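Local coordinates for uncharacterized protein (PDB 5BNF) that is porcine CD38, a member of the ADP-ribosyl cyclase family, built from a largely helical portion and a parallel beta-sheet portion, at residues A[104-109]-A[138-143]. Residues are numbered along the deposited sequence; the frame is centred on the assembly and turned at random.
Sequences YIADDL and VFWNLL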
ATOM      1  N   TYR A 104      -8.607   0.043   1.375  1.00 25.00           N
ATOM      2  CA  TYR A 104      -9.625  -0.707   2.089  1.00 30.93           C
ATOM      3  C   TYR A 104     -10.513  -1.569   1.196  1.00 41.18           C
ATOM      4  O   TYR A 104     -10.754  -2.744   1.487  1.00 38.37           O
ATOM      5  CB  TYR A 104     -10.505   0.259   2.887  1.00 41.48           C
ATOM      6  CG  TYR A 104     -11.691  -0.409   3.529  1.00 50.09           C
ATOM      7  CD1 TYR A 104     -11.528  -1.270   4.613  1.00 64.01           C
ATOM      8  CD2 TYR A 104     -12.975  -0.215   3.027  1.00 54.89           C
ATOM      9  CE1 TYR A 104     -12.612  -1.921   5.180  1.00 59.70           C
ATOM     10  CE2 TYR A 104     -14.064  -0.863   3.586  1.00 71.35           C
ATOM     11  CZ  TYR A 104     -13.875  -1.715   4.662  1.00 62.75           C
ATOM     12  OH  TYR A 104     -14.953  -2.361   5.212  1.00 78.69           O
ATOM     13  N   ILE A 105     -11.017  -0.983   0.118  1.00 39.77           N
ATOM     14  CA  ILE A 105     -11.890  -1.722  -0.777  1.00 39.29           C
ATOM     15  C   ILE A 105     -11.149  -2.696  -1.687  1.00 44.31           C
ATOM     16  O   ILE A 105     -11.666  -3.769  -1.998  1.00 46.35           O
ATOM     17  CB  ILE A 105     -12.726  -0.766  -1.638  1.00 40.92           C
ATOM     18  CG1 ILE A 105     -11.831  -0.031  -2.628  1.00 33.55           C
ATOM     19  CG2 ILE A 105     -13.435   0.243  -0.748  1.00 45.69           C
ATOM     20  CD1 ILE A 105     -12.605   0.738  -3.675  1.00 28.02           C
ATOM     21  N   ALA A 106      -9.933  -2.340  -2.093  1.00 40.36           N
ATOM     22  CA  ALA A 106      -9.153  -3.195  -2.983  1.00 43.25           C
ATOM     23  C   ALA A 106      -8.424  -4.330  -2.268  1.00 42.73           C
ATOM     24  O   ALA A 106      -8.116  -5.359  -2.872  1.00 40.38           O
ATOM     25  CB  ALA A 106      -8.160  -2.348  -3.757  1.00 39.53           C
ATOM     26  N   ASP A 107      -8.169  -4.145  -0.979  1.00 46.50           N
ATOM     27  CA  ASP A 107      -7.453  -5.131  -0.183  1.00 46.47           C
ATOM     28  C   ASP A 107      -7.808  -6.596  -0.451  1.00 50.06           C
ATOM     29  O   ASP A 107      -8.977  -6.975  -0.443  1.00 50.80           O
ATOM     30  CB  ASP A 107      -7.642  -4.814   1.299  1.00 48.78           C
ATOM     31  CG  ASP A 107      -6.719  -5.619   2.185  1.00 56.66           C
ATOM     32  OD1 ASP A 107      -5.519  -5.725   1.851  1.00 52.28           O
ATOM     33  OD2 ASP A 107      -7.187  -6.137   3.218  1.00 57.88           O
ATOM     34  N   ASP A 108      -6.773  -7.402  -0.690  1.00 47.64           N
ATOM     35  CA  ASP A 108      -6.889  -8.837  -0.953  1.00 45.48           C
ATOM     36  C   ASP A 108      -7.556  -9.248  -2.263  1.00 39.45           C
ATOM     37  O   ASP A 108      -7.638 -10.432  -2.572  1.00 36.26           O
ATOM     38  CB  ASP A 108      -7.612  -9.535   0.203  1.00 55.07           C
ATOM     39  CG  ASP A 108      -6.770  -9.597   1.463  1.00 74.72           C
ATOM     40  OD1 ASP A 108      -5.558  -9.893   1.350  1.00 72.89           O
ATOM     41  OD2 ASP A 108      -7.319  -9.366   2.565  1.00 66.10           O
ATOM     42  N   LEU A 109      -8.020  -8.284  -3.042  1.00 34.11           N
ATOM     43  CA  LEU A 109      -8.689  -8.612  -4.295  1.00 33.57           C
ATOM     44  C   LEU A 109      -7.746  -8.799  -5.486  1.00 31.79           C
ATOM     45  O   LEU A 109      -6.581  -8.400  -5.441  1.00 26.45           O
ATOM     46  CB  LEU A 109      -9.713  -7.524  -4.611  1.00 33.46           C
ATOM     47  CG  LEU A 109     -11.064  -7.537  -3.883  1.00 38.25           C
ATOM     48  CD1 LEU A 109     -10.918  -7.859  -2.414  1.00 24.24           C
ATOM     49  CD2 LEU A 109     -11.712  -6.176  -4.079  1.00 36.65           C
ATOM     50  N   VAL A 138       0.354  -2.126 -10.400  1.00 20.32           N
ATOM     51  CA  VAL A 138       0.425  -0.700 -10.651  1.00 16.80           C
ATOM     52  C   VAL A 138      -0.441   0.040  -9.656  1.00 13.80           C
ATOM     53  O   VAL A 138      -0.054   1.080  -9.129  1.00 22.18           O
ATOM     54  CB  VAL A 138      -0.008  -0.363 -12.068  1.00 15.20           C
ATOM     55  CG1 VAL A 138      -0.274   1.124 -12.196  1.00 17.32           C
ATOM     56  CG2 VAL A 138       1.103  -0.787 -13.035  1.00 24.04           C
ATOM     57  N   PHE A 139      -1.612  -0.510  -9.395  1.00 21.58           N
ATOM     58  CA  PHE A 139      -2.515   0.084  -8.441  1.00 28.27           C
ATOM     59  C   PHE A 139      -1.802   0.228  -7.096  1.00 27.72           C
ATOM     60  O   PHE A 139      -1.538   1.335  -6.628  1.00 35.62           O
ATOM     61  CB  PHE A 139      -3.738  -0.799  -8.262  1.00 25.39           C
ATOM     62  CG  PHE A 139      -4.624  -0.351  -7.150  1.00 31.88           C
ATOM     63  CD1 PHE A 139      -5.423   0.766  -7.299  1.00 22.84           C
ATOM     64  CD2 PHE A 139      -4.626  -1.018  -5.933  1.00 35.80           C
ATOM     65  CE1 PHE A 139      -6.213   1.219  -6.239  1.00 38.55           C
ATOM     66  CE2 PHE A 139      -5.412  -0.572  -4.874  1.00 26.98           C
ATOM     67  CZ  PHE A 139      -6.206   0.546  -5.028  1.00 35.88           C
ATOM     68  N   TRP A 140      -1.485  -0.906  -6.486  1.00 26.71           N
ATOM     69  CA  TRP A 140      -0.822  -0.909  -5.194  1.00 30.48           C
ATOM     70  C   TRP A 140       0.461  -0.093  -5.158  1.00 29.36           C
ATOM     71  O   TRP A 140       0.770   0.536  -4.150  1.00 31.05           O
ATOM     72  CB  TRP A 140      -0.560  -2.347  -4.756  1.00 24.44           C
ATOM     73  CG  TRP A 140      -1.820  -3.062  -4.396  1.00 23.00           C
ATOM     74  CD1 TRP A 140      -2.404  -4.087  -5.074  1.00 33.69           C
ATOM     75  CD2 TRP A 140      -2.659  -2.795  -3.273  1.00 24.80           C
ATOM     76  NE1 TRP A 140      -3.557  -4.480  -4.443  1.00 40.50           N
ATOM     77  CE2 TRP A 140      -3.737  -3.702  -3.331  1.00 38.31           C
ATOM     78  CE3 TRP A 140      -2.605  -1.878  -2.217  1.00 24.49           C
ATOM     79  CZ2 TRP A 140      -4.754  -3.721  -2.376  1.00 45.51           C
ATOM     80  CZ3 TRP A 140      -3.617  -1.896  -1.267  1.00 31.06           C
ATOM     81  CH2 TRP A 140      -4.676  -2.812  -1.352  1.00 27.00           C
ATOM     82  N   ASN A 141       1.199  -0.093  -6.261  1.00 28.37           N
ATOM     83  CA  ASN A 141       2.438   0.666  -6.348  1.00 27.53           C
ATOM     84  C   ASN A 141       2.147   2.154  -6.269  1.00 29.27           C
ATOM     85  O   ASN A 141       2.861   2.899  -5.602  1.00 29.71           O
ATOM     86  CB  ASN A 141       3.143   0.367  -7.660  1.00 41.02           C
ATOM     87  CG  ASN A 141       4.580  -0.016  -7.464  1.00 61.43           C
ATOM     88  OD1 ASN A 141       5.410   0.808  -7.073  1.00 51.88           O
ATOM     89  ND2 ASN A 141       4.889  -1.281  -7.727  1.00 62.56           N
ATOM     90  N   LEU A 142       1.090   2.582  -6.954  1.00 29.04           N
ATOM     91  CA  LEU A 142       0.697   3.984  -6.962  1.00 29.97           C
ATOM     92  C   LEU A 142       0.081   4.422  -5.623  1.00 36.40           C
ATOM     93  O   LEU A 142       0.361   5.511  -5.127  1.00 40.63           O
ATOM     94  CB  LEU A 142      -0.302   4.232  -8.093  1.00 23.05           C
ATOM     95  CG  LEU A 142      -0.933   5.621  -8.171  1.00 26.86           C
ATOM     96  CD1 LEU A 142       0.162   6.692  -8.237  1.00 25.30           C
ATOM     97  CD2 LEU A 142      -1.844   5.689  -9.388  1.00 40.33           C
ATOM     98  N   LEU A 143      -0.754   3.568  -5.045  1.00 23.69           N
ATOM     99  CA  LEU A 143      -1.402   3.873  -3.781  1.00 29.39           C
ATOM    100  C   LEU A 143      -0.340   4.124  -2.717  1.00 33.18           C
ATOM    101  O   LEU A 143      -0.413   5.088  -1.955  1.00 29.82           O
ATOM    102  CB  LEU A 143      -2.295   2.707  -3.349  1.00 12.11           C
ATOM    103  CG  LEU A 143      -3.380   3.123  -2.359  1.00 39.52           C
ATOM    104  CD1 LEU A 143      -4.168   4.281  -2.964  1.00 25.54           C
ATOM    105  CD2 LEU A 143      -4.301   1.944  -2.040  1.00 30.22           C
TER
HETATM  106  O   HOH W   1      -4.400  -6.826  -4.077  1.00 40.47           O
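Different chi1 wells aim two successive aromatic side chains at Ala106: Phe139 CG lies anti to the backbone N (chi1 172°), Trp140 CG anti to the carbonyl carbon and beside the N (chi1 -70°). Both side chains leave helix 135-149 and pack against the C-terminal end of helix 101-106 and the turn after it, within the helical part of the ADP-ribosyl cyclase fold. The methyl of Ala106 points toward helix 135-149, with CB 3.5 Å from Phe139 CE2 and 3.9 Å from Trp140 CZ2. The two rings meet edge to face, their planes about 80° apart: Phe139 gives the edge, its CE2 3.8 Å above the centre of the Trp140 indole. Phe41, Tyr58 and Trp111 add further aromatic contacts to Phe139, and Phe41 also touches Ala106. Past Ala106 the chain leaves the helix in a type II beta turn, closed by Leu109 N to Ala106 O at 2.9 Å. The benzo edge of the indole meets this turn, Trp140 CZ2 lying 3.7 Å from Asp107 N, which is near the ring plane. No direct hydrogen bond joins the segments; a water donates to Leu109 O at 3.0 Å, and its weak link to Trp140 NE1 is doubtful, being too short at 2.5 Å.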